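Local coordinates for protein SsfX3 (Streptomyces sp. SF2575, PDB 3SKV) that transfers a salicylyl group in a tetracycline biosynthetic pathway, as an acyltransferase that joins a jelly roll to a GDSL/SGNH hydrolase fold, at residues Gly46-Gln51 with Arg61-Asp66; Leu42-Ala47 with Gly55-Trp60; Leu243-Ile248 with Pro282-Val287. The protein carries 1 engineered substitution. All blocks are in the same frame, centred on the assembly; numbering follows the deposited sequence.

In the fold
Two neighbouring contacts build one corner of the N-terminal domain, and a third lies in the GDSL-like domain. Contacts 1 and 2 share Gly46 and Ala47, and their centres are about 8 Å apart. The hairpin of strands 49-53 and 56-60 joins them, with Val48 N 2.7 Å from Trp60 O in a probable hydrogen bond. Contact 3 belongs to the parallel sheet, its centre about 20 Å from that of contact 1 and 23 Å from that of contact 2. The domains still meet: Val48 CG2 of contact 1 packs 4.0 Å from Leu243 CD2 of contact 3. The GDSI sequence, the family's GDSL motif with its probable nucleophilic serine, starts where strand 187-192 ends, outside all six segments.

Contact 1: Gly46-Gln51 with Arg61-Asp66; sequences GAVSLQ and RAPHED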
ATOM      1  N   GLY A  46      -3.797  -0.669   8.128  1.00 22.91           N
ATOM      2  CA  GLY A  46      -3.376   0.034   6.917  1.00 23.14           C
ATOM      3  C   GLY A  46      -4.098   1.343   6.666  1.00 25.42           C
ATOM      4  O   GLY A  46      -3.884   1.969   5.615  1.00 25.21           O
ATOM      5  N   ALA A  47      -4.951   1.785   7.618  1.00 22.58           N
ATOM      6  CA  ALA A  47      -5.641   3.095   7.506  1.00 22.55           C
ATOM      7  C   ALA A  47      -5.052   4.076   8.534  1.00 29.75           C
ATOM      8  O   ALA A  47      -4.749   3.686   9.660  1.00 31.94           O
ATOM      9  CB  ALA A  47      -7.144   2.942   7.709  1.00 21.74           C
ATOM     10  N   VAL A  48      -4.838   5.329   8.135  1.00 26.62           N
ATOM     11  CA  VAL A  48      -4.295   6.368   9.011  1.00 26.09           C
ATOM     12  C   VAL A  48      -5.443   7.026   9.785  1.00 30.43           C
ATOM     13  O   VAL A  48      -5.339   7.218  10.992  1.00 31.61           O
ATOM     14  CB  VAL A  48      -3.446   7.348   8.186  1.00 30.45           C
ATOM     15  CG1 VAL A  48      -3.046   8.575   8.997  1.00 31.40           C
ATOM     16  CG2 VAL A  48      -2.216   6.639   7.617  1.00 29.85           C
ATOM     17  N   SER A  49      -6.552   7.324   9.114  1.00 26.28           N
ATOM     18  CA  SER A  49      -7.725   7.859   9.797  1.00 25.47           C
ATOM     19  C   SER A  49      -8.987   7.257   9.224  1.00 28.53           C
ATOM     20  O   SER A  49      -8.941   6.659   8.143  1.00 28.25           O
ATOM     21  CB  SER A  49      -7.766   9.385   9.756  1.00 26.73           C
ATOM     22  OG  SER A  49      -7.809   9.853   8.428  1.00 33.92           O
ATOM     23  N   LEU A  50     -10.106   7.375   9.970  1.00 24.07           N
ATOM     24  CA  LEU A  50     -11.419   6.905   9.540  1.00 22.76           C
ATOM     25  C   LEU A  50     -12.349   8.096   9.478  1.00 27.93           C
ATOM     26  O   LEU A  50     -12.479   8.810  10.464  1.00 30.82           O
ATOM     27  CB  LEU A  50     -11.965   5.787  10.457  1.00 21.48           C
ATOM     28  CG  LEU A  50     -10.986   4.656  10.790  1.00 24.43           C
ATOM     29  CD1 LEU A  50     -11.371   3.962  12.066  1.00 24.50           C
ATOM     30  CD2 LEU A  50     -10.829   3.676   9.633  1.00 20.04           C
ATOM     31  N   GLN A  51     -12.928   8.360   8.302  1.00 23.92           N
ATOM     32  CA  GLN A  51     -13.837   9.496   8.065  1.00 23.76           C
ATOM     33  C   GLN A  51     -15.283   9.045   8.144  1.00 26.16           C
ATOM     34  O   GLN A  51     -15.710   8.175   7.401  1.00 23.08           O
ATOM     35  CB  GLN A  51     -13.567  10.151   6.697  1.00 25.27           C
ATOM     36  CG  GLN A  51     -14.445  11.364   6.433  1.00 28.63           C
ATOM     37  CD  GLN A  51     -14.293  11.916   5.041  1.00 46.41           C
ATOM     38  OE1 GLN A  51     -14.518  11.228   4.037  1.00 44.63           O
ATOM     39  NE2 GLN A  51     -13.935  13.186   4.955  1.00 40.72           N
ATOM     40  N   ARG A  61      -5.744   6.947   4.014  1.00 27.09           N
ATOM     41  CA  ARG A  61      -4.323   6.652   4.181  1.00 27.20           C
ATOM     42  C   ARG A  61      -3.495   7.921   4.472  1.00 33.10           C
ATOM     43  O   ARG A  61      -2.297   7.947   4.276  1.00 33.57           O
ATOM     44  CB  ARG A  61      -3.792   5.821   3.021  1.00 26.01           C
ATOM     45  CG  ARG A  61      -4.324   4.396   3.064  1.00 33.41           C
ATOM     46  CD  ARG A  61      -3.595   3.547   2.063  1.00 35.86           C
ATOM     47  NE  ARG A  61      -3.916   3.962   0.706  1.00 39.10           N
ATOM     48  CZ  ARG A  61      -3.038   4.086  -0.281  1.00 45.67           C
ATOM     49  NH1 ARG A  61      -1.758   3.786  -0.082  1.00 31.33           N
ATOM     50  NH2 ARG A  61      -3.430   4.507  -1.474  1.00 27.59           N
ATOM     51  N   ALA A  62      -4.154   8.946   5.000  1.00 31.92           N
ATOM     52  CA  ALA A  62      -3.604  10.225   5.454  1.00 33.72           C
ATOM     53  C   ALA A  62      -4.659  10.862   6.396  1.00 36.58           C
ATOM     54  O   ALA A  62      -5.804  10.410   6.337  1.00 36.45           O
ATOM     55  CB  ALA A  62      -3.333  11.134   4.272  1.00 35.49           C
ATOM     56  N   PRO A  63      -4.331  11.851   7.284  1.00 31.06           N
ATOM     57  CA  PRO A  63      -5.376  12.422   8.181  1.00 29.46           C
ATOM     58  C   PRO A  63      -6.399  13.185   7.349  1.00 32.19           C
ATOM     59  O   PRO A  63      -6.028  14.205   6.797  1.00 33.61           O
ATOM     60  CB  PRO A  63      -4.589  13.365   9.106  1.00 31.28           C
ATOM     61  CG  PRO A  63      -3.173  13.007   8.920  1.00 36.45           C
ATOM     62  CD  PRO A  63      -3.018  12.472   7.537  1.00 32.03           C
ATOM     63  N   HIS A  64      -7.640  12.679   7.210  1.00 26.16           N
ATOM     64  CA  HIS A  64      -8.675  13.237   6.341  1.00 27.50           C
ATOM     65  C   HIS A  64      -8.967  14.717   6.520  1.00 34.65           C
ATOM     66  O   HIS A  64      -9.242  15.405   5.540  1.00 35.34           O
ATOM     67  CB  HIS A  64      -9.973  12.394   6.375  1.00 27.82           C
ATOM     68  CG  HIS A  64     -10.675  12.415   7.697  1.00 30.74           C
ATOM     69  ND1 HIS A  64     -11.647  13.359   7.977  1.00 33.25           N
ATOM     70  CD2 HIS A  64     -10.506  11.616   8.780  1.00 31.73           C
ATOM     71  CE1 HIS A  64     -12.046  13.105   9.215  1.00 32.72           C
ATOM     72  NE2 HIS A  64     -11.385  12.063   9.741  1.00 32.27           N
ATOM     73  N   GLU A  65      -8.910  15.197   7.765  1.00 33.22           N
ATOM     74  CA  GLU A  65      -9.128  16.603   8.148  1.00 34.87           C
ATOM     75  C   GLU A  65      -8.046  17.551   7.568  1.00 38.35           C
ATOM     76  O   GLU A  65      -8.329  18.719   7.315  1.00 38.94           O
ATOM     77  CB  GLU A  65      -9.259  16.739   9.686  1.00 36.72           C
ATOM     78  CG  GLU A  65      -8.070  16.211  10.499  1.00 58.68           C
ATOM     79  CD  GLU A  65      -8.000  14.715  10.793  1.00 84.20           C
ATOM     80  OE1 GLU A  65      -7.786  13.927   9.846  1.00 61.18           O
ATOM     81  OE2 GLU A  65      -8.121  14.335  11.981  1.00 84.77           O
ATOM     82  N   ASP A  66      -6.846  17.018   7.287  1.00 34.00           N
ATOM     83  CA  ASP A  66      -5.697  17.749   6.753  1.00 35.00           C
ATOM     84  C   ASP A  66      -5.354  17.366   5.325  1.00 36.25           C
ATOM     85  O   ASP A  66      -4.249  17.669   4.897  1.00 36.01           O
ATOM     86  CB  ASP A  66      -4.453  17.474   7.634  1.00 37.80           C
ATOM     87  CG  ASP A  66      -4.566  17.837   9.095  1.00 51.01           C
ATOM     88  OD1 ASP A  66      -5.270  18.825   9.411  1.00 56.14           O
ATOM     89  OD2 ASP A  66      -3.897  17.180   9.915  1.00 53.85           O
TER
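Ser49 OG sits at a small polar junction, donating a hydrogen bond to Ala62 O at 3.0 Å while His64 N lies 3.1 Å away. The donor is tilted 28° from the carbonyl plane of Ala62. With chi1 at 60°, OG stands between its own backbone N and carbonyl carbon, a rotation that also brings it to the edge of the imidazole, in plane with the ring and 3.2 Å from His64 CD2. Gln51 takes one face of this ring: its CB lies 3.9 Å from the His64 centroid, only 11° off the normal, a CH-pi contact. On the opposite face Glu65 OE1 stands off toward the rim. Replacing His64 by an alanine is likely to deprive Gln51 CB of the aromatic face it rests on and to open a gap beside Ser49. The strand begins here with a classic beta bulge, Val48 and Ser49 both facing Trp60, and so both side chains can turn to 61-66. Val48 CB meets Ala62 N at 3.6 Å, CG2 lies on the Arg61 carbonyl, and CG1 approaches Pro63 CD at 4.2 Å. Arg61 lays CG against Gly46 O, then carries its guanidinium onward to Gln81 O and Ser222 O.

Contact 2: Leu42-Ala47 with Gly55-Trp60; sequences LTYRGA and GWLAPW
Ala47 and Trp60 bring the two backbones within 5.5 Å, CA to CA, and from there the chains splay apart toward their N-terminal ends, already 11.0 Å apart at Tyr44 CA and Leu57 CA. No hydrogen bond crosses the gap, for the strands belong to different sheets: 43-45 pairs with 86-91, whereas 56-60 is the hairpin partner of 49-53. Where the backbones are near, small groups suffice. Ala47 CB points at the second segment and touches Pro59 CB at 3.9 Å, while the carbonyl oxygen of Trp60 lies 3.5 Å from Ala47 C; the indole of Trp60 meets the His64 ring, and its NE1 makes a weak hydrogen bond to Gln51 OE1. Farther along, where the backbones part, larger side chains bridge the widening space. Tyr44 and Leu57 reach toward each other from opposite directions. The leucine has CG anti to its backbone N (chi1 -164°), which carries CD1 across to the hydroxyl end of the tyrosine, 3.8 Å from CZ and 3.7 Å from OH. That methyl meets the ring obliquely, as does Pro59 CG, which comes to 4.4 Å from Tyr44 CD2. Leu50 of strand 49-53 packs on Tyr44, Leu57 and Pro59 alike, and Leu167 also touches the ring, so that the cluster joins strand 43-45 to the 49-60 hairpin within a domain described as a jelly roll. The phenol oxygen finds its polar partner elsewhere, in Pro37 O, and Leu57 packs against the same Pro37. Since everything that passes directly between these segments is van der Waals contact, their fit probably rests on shape and the exclusion of water, while the tyrosine hydroxyl has its hydrogen bond from outside the pair.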
ATOM      1  N   LEU A  42     -13.953  -3.968  15.853  1.00 26.88           N
ATOM      2  CA  LEU A  42     -13.351  -3.827  14.511  1.00 26.20           C
ATOM      3  C   LEU A  42     -12.033  -3.070  14.555  1.00 30.73           C
ATOM      4  O   LEU A  42     -11.885  -2.105  15.313  1.00 30.97           O
ATOM      5  CB  LEU A  42     -14.292  -3.207  13.445  1.00 25.00           C
ATOM      6  CG  LEU A  42     -15.748  -3.745  13.366  1.00 28.64           C
ATOM      7  CD1 LEU A  42     -16.520  -3.079  12.264  1.00 26.49           C
ATOM      8  CD2 LEU A  42     -15.813  -5.260  13.224  1.00 29.22           C
ATOM      9  N   THR A  43     -11.074  -3.549  13.765  1.00 26.59           N
ATOM     10  CA  THR A  43      -9.745  -2.981  13.597  1.00 26.78           C
ATOM     11  C   THR A  43      -9.529  -2.777  12.099  1.00 30.84           C
ATOM     12  O   THR A  43      -9.699  -3.713  11.315  1.00 32.89           O
ATOM     13  CB  THR A  43      -8.637  -3.914  14.211  1.00 35.81           C
ATOM     14  OG1 THR A  43      -8.936  -4.251  15.568  1.00 42.47           O
ATOM     15  CG2 THR A  43      -7.256  -3.285  14.163  1.00 31.71           C
ATOM     16  N   TYR A  44      -9.147  -1.558  11.715  1.00 25.50           N
ATOM     17  CA  TYR A  44      -8.802  -1.207  10.345  1.00 23.82           C
ATOM     18  C   TYR A  44      -7.296  -1.127  10.320  1.00 28.93           C
ATOM     19  O   TYR A  44      -6.692  -0.345  11.048  1.00 30.16           O
ATOM     20  CB  TYR A  44      -9.427   0.111   9.904  1.00 23.90           C
ATOM     21  CG  TYR A  44     -10.936   0.048   9.819  1.00 25.68           C
ATOM     22  CD1 TYR A  44     -11.729   0.234  10.957  1.00 27.13           C
ATOM     23  CD2 TYR A  44     -11.577  -0.207   8.608  1.00 25.12           C
ATOM     24  CE1 TYR A  44     -13.114   0.143  10.893  1.00 25.35           C
ATOM     25  CE2 TYR A  44     -12.966  -0.267   8.529  1.00 25.61           C
ATOM     26  CZ  TYR A  44     -13.729  -0.087   9.673  1.00 30.71           C
ATOM     27  OH  TYR A  44     -15.095  -0.181   9.609  1.00 30.10           O
ATOM     28  N   ARG A  45      -6.686  -2.019   9.573  1.00 24.63           N
ATOM     29  CA  ARG A  45      -5.246  -2.030   9.476  1.00 24.40           C
ATOM     30  C   ARG A  45      -4.890  -1.392   8.146  1.00 25.23           C
ATOM     31  O   ARG A  45      -5.640  -1.501   7.175  1.00 23.41           O
ATOM     32  CB  ARG A  45      -4.694  -3.464   9.641  1.00 24.33           C
ATOM     33  CG  ARG A  45      -5.186  -4.148  10.928  1.00 28.00           C
ATOM     34  CD  ARG A  45      -4.082  -4.566  11.865  1.00 29.39           C
ATOM     35  NE  ARG A  45      -4.557  -5.500  12.905  1.00 42.87           N
ATOM     36  CZ  ARG A  45      -4.335  -5.377  14.217  1.00 71.29           C
ATOM     37  NH1 ARG A  45      -3.652  -4.339  14.686  1.00 70.37           N
ATOM     38  NH2 ARG A  45      -4.826  -6.271  15.070  1.00 59.64           N
ATOM     39  N   GLY A  46      -3.797  -0.669   8.128  1.00 22.91           N
ATOM     40  CA  GLY A  46      -3.376   0.034   6.917  1.00 23.14           C
ATOM     41  C   GLY A  46      -4.098   1.343   6.666  1.00 25.42           C
ATOM     42  O   GLY A  46      -3.884   1.969   5.615  1.00 25.21           O
ATOM     43  N   ALA A  47      -4.951   1.785   7.618  1.00 22.58           N
ATOM     44  CA  ALA A  47      -5.641   3.095   7.506  1.00 22.55           C
ATOM     45  C   ALA A  47      -5.052   4.076   8.534  1.00 29.75           C
ATOM     46  O   ALA A  47      -4.749   3.686   9.660  1.00 31.94           O
ATOM     47  CB  ALA A  47      -7.144   2.942   7.709  1.00 21.74           C
ATOM     48  N   GLY A  55     -23.362   8.429   7.984  1.00 30.62           N
ATOM     49  CA  GLY A  55     -23.617   6.990   8.114  1.00 28.66           C
ATOM     50  C   GLY A  55     -22.607   6.093   7.430  1.00 31.46           C
ATOM     51  O   GLY A  55     -22.663   4.866   7.558  1.00 30.57           O
ATOM     52  N   TRP A  56     -21.662   6.695   6.696  1.00 27.84           N
ATOM     53  CA  TRP A  56     -20.651   5.931   5.970  1.00 25.76           C
ATOM     54  C   TRP A  56     -19.288   6.147   6.585  1.00 31.12           C
ATOM     55  O   TRP A  56     -18.942   7.252   6.997  1.00 31.56           O
ATOM     56  CB  TRP A  56     -20.649   6.302   4.475  1.00 24.12           C
ATOM     57  CG  TRP A  56     -21.937   5.970   3.805  1.00 25.21           C
ATOM     58  CD1 TRP A  56     -23.079   6.721   3.802  1.00 29.34           C
ATOM     59  CD2 TRP A  56     -22.272   4.730   3.176  1.00 24.26           C
ATOM     60  NE1 TRP A  56     -24.091   6.048   3.152  1.00 29.16           N
ATOM     61  CE2 TRP A  56     -23.633   4.812   2.780  1.00 28.64           C
ATOM     62  CE3 TRP A  56     -21.546   3.573   2.866  1.00 23.82           C
ATOM     63  CZ2 TRP A  56     -24.271   3.790   2.084  1.00 27.08           C
ATOM     64  CZ3 TRP A  56     -22.191   2.551   2.188  1.00 24.36           C
ATOM     65  CH2 TRP A  56     -23.533   2.668   1.801  1.00 25.87           C
ATOM     66  N   LEU A  57     -18.511   5.082   6.630  1.00 27.31           N
ATOM     67  CA  LEU A  57     -17.186   5.102   7.184  1.00 26.10           C
ATOM     68  C   LEU A  57     -16.172   4.896   6.071  1.00 26.96           C
ATOM     69  O   LEU A  57     -16.174   3.864   5.425  1.00 28.03           O
ATOM     70  CB  LEU A  57     -17.082   4.019   8.313  1.00 25.83           C
ATOM     71  CG  LEU A  57     -15.901   4.074   9.303  1.00 29.95           C
ATOM     72  CD1 LEU A  57     -14.668   3.417   8.720  1.00 31.01           C
ATOM     73  CD2 LEU A  57     -15.609   5.502   9.764  1.00 31.63           C
ATOM     74  N   ALA A  58     -15.349   5.897   5.815  1.00 22.16           N
ATOM     75  CA  ALA A  58     -14.300   5.845   4.796  1.00 20.49           C
ATOM     76  C   ALA A  58     -12.895   5.735   5.415  1.00 22.71           C
ATOM     77  O   ALA A  58     -12.457   6.652   6.113  1.00 21.10           O
ATOM     78  CB  ALA A  58     -14.368   7.079   3.916  1.00 21.25           C
ATOM     79  N   PRO A  59     -12.154   4.648   5.179  1.00 22.17           N
ATOM     80  CA  PRO A  59     -10.770   4.581   5.691  1.00 21.84           C
ATOM     81  C   PRO A  59      -9.899   5.474   4.785  1.00 28.74           C
ATOM     82  O   PRO A  59     -10.113   5.510   3.556  1.00 29.69           O
ATOM     83  CB  PRO A  59     -10.386   3.094   5.550  1.00 21.85           C
ATOM     84  CG  PRO A  59     -11.616   2.389   5.058  1.00 27.98           C
ATOM     85  CD  PRO A  59     -12.483   3.436   4.403  1.00 24.80           C
ATOM     86  N   TRP A  60      -8.974   6.247   5.393  1.00 23.61           N
ATOM     87  CA  TRP A  60      -8.047   7.125   4.674  1.00 22.99           C
ATOM     88  C   TRP A  60      -6.626   6.729   4.975  1.00 28.07           C
ATOM     89  O   TRP A  60      -6.326   6.249   6.066  1.00 27.03           O
ATOM     90  CB  TRP A  60      -8.255   8.594   5.048  1.00 21.21           C
ATOM     91  CG  TRP A  60      -9.449   9.242   4.407  1.00 21.37           C
ATOM     92  CD1 TRP A  60     -10.765   9.009   4.689  1.00 23.85           C
ATOM     93  CD2 TRP A  60      -9.422  10.345   3.491  1.00 21.57           C
ATOM     94  NE1 TRP A  60     -11.566   9.842   3.936  1.00 24.18           N
ATOM     95  CE2 TRP A  60     -10.767  10.702   3.224  1.00 26.07           C
ATOM     96  CE3 TRP A  60      -8.387  11.082   2.886  1.00 22.42           C
ATOM     97  CZ2 TRP A  60     -11.104  11.744   2.349  1.00 26.02           C
ATOM     98  CZ3 TRP A  60      -8.720  12.105   2.008  1.00 24.75           C
ATOM     99  CH2 TRP A  60     -10.062  12.417   1.731  1.00 25.71           C
TER

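Contact 3: Leu243-Ile248 with Pro282-Val287; sequences LPADLI and PLTPIV
Thr284 turns its side chain onto the first segment, and all three of its outer atoms come near Ala245 O before the branches part company. CB stands over that oxygen, at the limit of contact. From it OG1, beside the backbone N (chi1 -56°), leads to a water 2.8 Å away, which in turn donates to Ala245 O at 2.6 Å, so a water bridges the hydroxyl and the carbonyl, OG1 and Ala245 O being themselves 3.5 Å apart. CG2, anti to the threonine backbone N, reaches on past that carbonyl to lie 3.6 Å from Asp246 C and 3.8 Å from Ile248 CD1, the threonine and isoleucine side chains crossing at about a right angle. Pro285 continues the fit, its CD lying 3.3 Å from Asp246 O. Beyond it the chains fall into strand pairing. Ile248 N donates to Pro285 O at 3.0 Å (168° at the hydrogen), and Val287 N donates to Ile248 O at 2.8 Å (166°), so that Ile248 grips the residues before and after Ile286, its bridge partner. Leu247 CD2 packs on Pro285 CB and also touches Val287, on the face that Met375 of helix 361-377 covers. Ile248 and Ile286 face the opposite layer, where both meet Ile277 of helix 266-278. That helix lies between the two strands in sequence, making a beta-alpha-beta crossover within the parallel five-stranded sheet of the GDSL/SGNH fold.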
ATOM      1  N   LEU A 243       3.434   7.988  12.656  1.00 25.24           N
ATOM      2  CA  LEU A 243       2.828   6.660  12.534  1.00 24.23           C
ATOM      3  C   LEU A 243       3.665   5.604  13.293  1.00 28.78           C
ATOM      4  O   LEU A 243       4.883   5.757  13.329  1.00 26.30           O
ATOM      5  CB  LEU A 243       2.802   6.306  11.037  1.00 22.93           C
ATOM      6  CG  LEU A 243       1.472   6.251  10.272  1.00 26.83           C
ATOM      7  CD1 LEU A 243       0.371   6.977  10.947  1.00 26.84           C
ATOM      8  CD2 LEU A 243       1.625   6.758   8.877  1.00 28.16           C
ATOM      9  N   PRO A 244       3.078   4.518  13.884  1.00 27.46           N
ATOM     10  CA  PRO A 244       3.938   3.476  14.501  1.00 26.57           C
ATOM     11  C   PRO A 244       4.687   2.708  13.395  1.00 30.22           C
ATOM     12  O   PRO A 244       4.118   2.460  12.305  1.00 27.94           O
ATOM     13  CB  PRO A 244       2.947   2.564  15.236  1.00 28.18           C
ATOM     14  CG  PRO A 244       1.646   2.752  14.551  1.00 32.86           C
ATOM     15  CD  PRO A 244       1.643   4.129  13.916  1.00 29.04           C
ATOM     16  N   ALA A 245       5.968   2.376  13.646  1.00 26.29           N
ATOM     17  CA  ALA A 245       6.771   1.682  12.637  1.00 26.60           C
ATOM     18  C   ALA A 245       7.900   0.896  13.226  1.00 29.70           C
ATOM     19  O   ALA A 245       8.676   1.408  14.045  1.00 29.84           O
ATOM     20  CB  ALA A 245       7.329   2.682  11.636  1.00 27.59           C
ATOM     21  N   ASP A 246       8.040  -0.331  12.746  1.00 25.59           N
ATOM     22  CA  ASP A 246       9.122  -1.217  13.155  1.00 25.44           C
ATOM     23  C   ASP A 246      10.063  -1.434  11.989  1.00 29.33           C
ATOM     24  O   ASP A 246      11.182  -1.862  12.210  1.00 31.69           O
ATOM     25  CB  ASP A 246       8.571  -2.533  13.682  1.00 26.88           C
ATOM     26  CG  ASP A 246       7.775  -2.327  14.939  1.00 39.63           C
ATOM     27  OD1 ASP A 246       8.400  -2.165  16.017  1.00 44.62           O
ATOM     28  OD2 ASP A 246       6.526  -2.256  14.847  1.00 37.60           O
ATOM     29  N   LEU A 247       9.617  -1.093  10.761  1.00 23.73           N
ATOM     30  CA  LEU A 247      10.352  -1.187   9.494  1.00 22.36           C
ATOM     31  C   LEU A 247       9.789  -0.127   8.563  1.00 22.63           C
ATOM     32  O   LEU A 247       8.572  -0.057   8.382  1.00 21.06           O
ATOM     33  CB  LEU A 247      10.141  -2.571   8.862  1.00 22.26           C
ATOM     34  CG  LEU A 247      11.146  -3.140   7.842  1.00 28.03           C
ATOM     35  CD1 LEU A 247      10.455  -3.754   6.630  1.00 28.51           C
ATOM     36  CD2 LEU A 247      12.316  -2.203   7.500  1.00 29.41           C
ATOM     37  N   ILE A 248      10.667   0.716   8.001  1.00 18.62           N
ATOM     38  CA  ILE A 248      10.294   1.753   7.053  1.00 18.14           C
ATOM     39  C   ILE A 248      11.057   1.550   5.753  1.00 22.96           C
ATOM     40  O   ILE A 248      12.273   1.428   5.774  1.00 22.25           O
ATOM     41  CB  ILE A 248      10.488   3.183   7.630  1.00 21.20           C
ATOM     42  CG1 ILE A 248       9.681   3.372   8.925  1.00 21.50           C
ATOM     43  CG2 ILE A 248      10.145   4.279   6.568  1.00 20.36           C
ATOM     44  CD1 ILE A 248      10.170   4.473   9.862  1.00 19.81           C
ATOM     45  N   PRO A 282      14.122   6.870  16.078  1.00 26.14           N
ATOM     46  CA  PRO A 282      15.594   7.026  16.032  1.00 25.92           C
ATOM     47  C   PRO A 282      16.403   5.795  15.664  1.00 31.43           C
ATOM     48  O   PRO A 282      17.517   5.945  15.165  1.00 34.59           O
ATOM     49  CB  PRO A 282      15.947   7.519  17.437  1.00 27.29           C
ATOM     50  CG  PRO A 282      14.869   6.994  18.307  1.00 32.37           C
ATOM     51  CD  PRO A 282      13.620   7.003  17.469  1.00 28.40           C
ATOM     52  N   LEU A 283      15.883   4.598  15.938  1.00 27.66           N
ATOM     53  CA  LEU A 283      16.593   3.330  15.725  1.00 28.68           C
ATOM     54  C   LEU A 283      15.911   2.377  14.729  1.00 33.19           C
ATOM     55  O   LEU A 283      16.478   1.337  14.378  1.00 33.76           O
ATOM     56  CB  LEU A 283      16.768   2.628  17.095  1.00 29.56           C
ATOM     57  CG  LEU A 283      18.021   2.860  17.990  1.00 34.75           C
ATOM     58  CD1 LEU A 283      18.788   4.177  17.715  1.00 33.39           C
ATOM     59  CD2 LEU A 283      17.630   2.765  19.451  1.00 39.55           C
ATOM     60  N   THR A 284      14.702   2.721  14.294  1.00 28.96           N
ATOM     61  CA  THR A 284      13.929   1.921  13.346  1.00 28.16           C
ATOM     62  C   THR A 284      14.698   1.732  12.036  1.00 31.29           C
ATOM     63  O   THR A 284      15.196   2.720  11.481  1.00 29.69           O
ATOM     64  CB  THR A 284      12.569   2.611  13.096  1.00 34.50           C
ATOM     65  OG1 THR A 284      11.919   2.791  14.348  1.00 35.60           O
ATOM     66  CG2 THR A 284      11.653   1.836  12.128  1.00 28.96           C
ATOM     67  N   PRO A 285      14.785   0.486  11.508  1.00 27.72           N
ATOM     68  CA  PRO A 285      15.462   0.300  10.206  1.00 26.80           C
ATOM     69  C   PRO A 285      14.739   1.053   9.088  1.00 29.77           C
ATOM     70  O   PRO A 285      13.543   0.861   8.881  1.00 29.26           O
ATOM     71  CB  PRO A 285      15.402  -1.232   9.981  1.00 28.28           C
ATOM     72  CG  PRO A 285      15.000  -1.826  11.280  1.00 30.23           C
ATOM     73  CD  PRO A 285      14.255  -0.794  12.033  1.00 26.47           C
ATOM     74  N   ILE A 286      15.463   1.954   8.415  1.00 26.34           N
ATOM     75  CA  ILE A 286      14.982   2.727   7.272  1.00 24.47           C
ATOM     76  C   ILE A 286      15.731   2.204   6.054  1.00 30.21           C
ATOM     77  O   ILE A 286      16.977   2.216   6.014  1.00 30.79           O
ATOM     78  CB  ILE A 286      15.137   4.270   7.429  1.00 26.83           C
ATOM     79  CG1 ILE A 286      14.299   4.818   8.621  1.00 26.21           C
ATOM     80  CG2 ILE A 286      14.745   4.984   6.099  1.00 26.50           C
ATOM     81  CD1 ILE A 286      14.596   6.260   8.933  1.00 36.51           C
ATOM     82  N   VAL A 287      14.967   1.707   5.080  1.00 25.59           N
ATOM     83  CA  VAL A 287      15.502   1.172   3.846  1.00 24.05           C
ATOM     84  C   VAL A 287      15.285   2.190   2.758  1.00 28.17           C
ATOM     85  O   VAL A 287      14.155   2.527   2.403  1.00 27.40           O
ATOM     86  CB  VAL A 287      14.924  -0.223   3.524  1.00 25.41           C
ATOM     87  CG1 VAL A 287      15.483  -0.746   2.231  1.00 23.99           C
ATOM     88  CG2 VAL A 287      15.211  -1.190   4.660  1.00 25.97           C
TER
HETATM   89  O   HOH W   1       9.814   2.323  16.148  1.00 62.12           O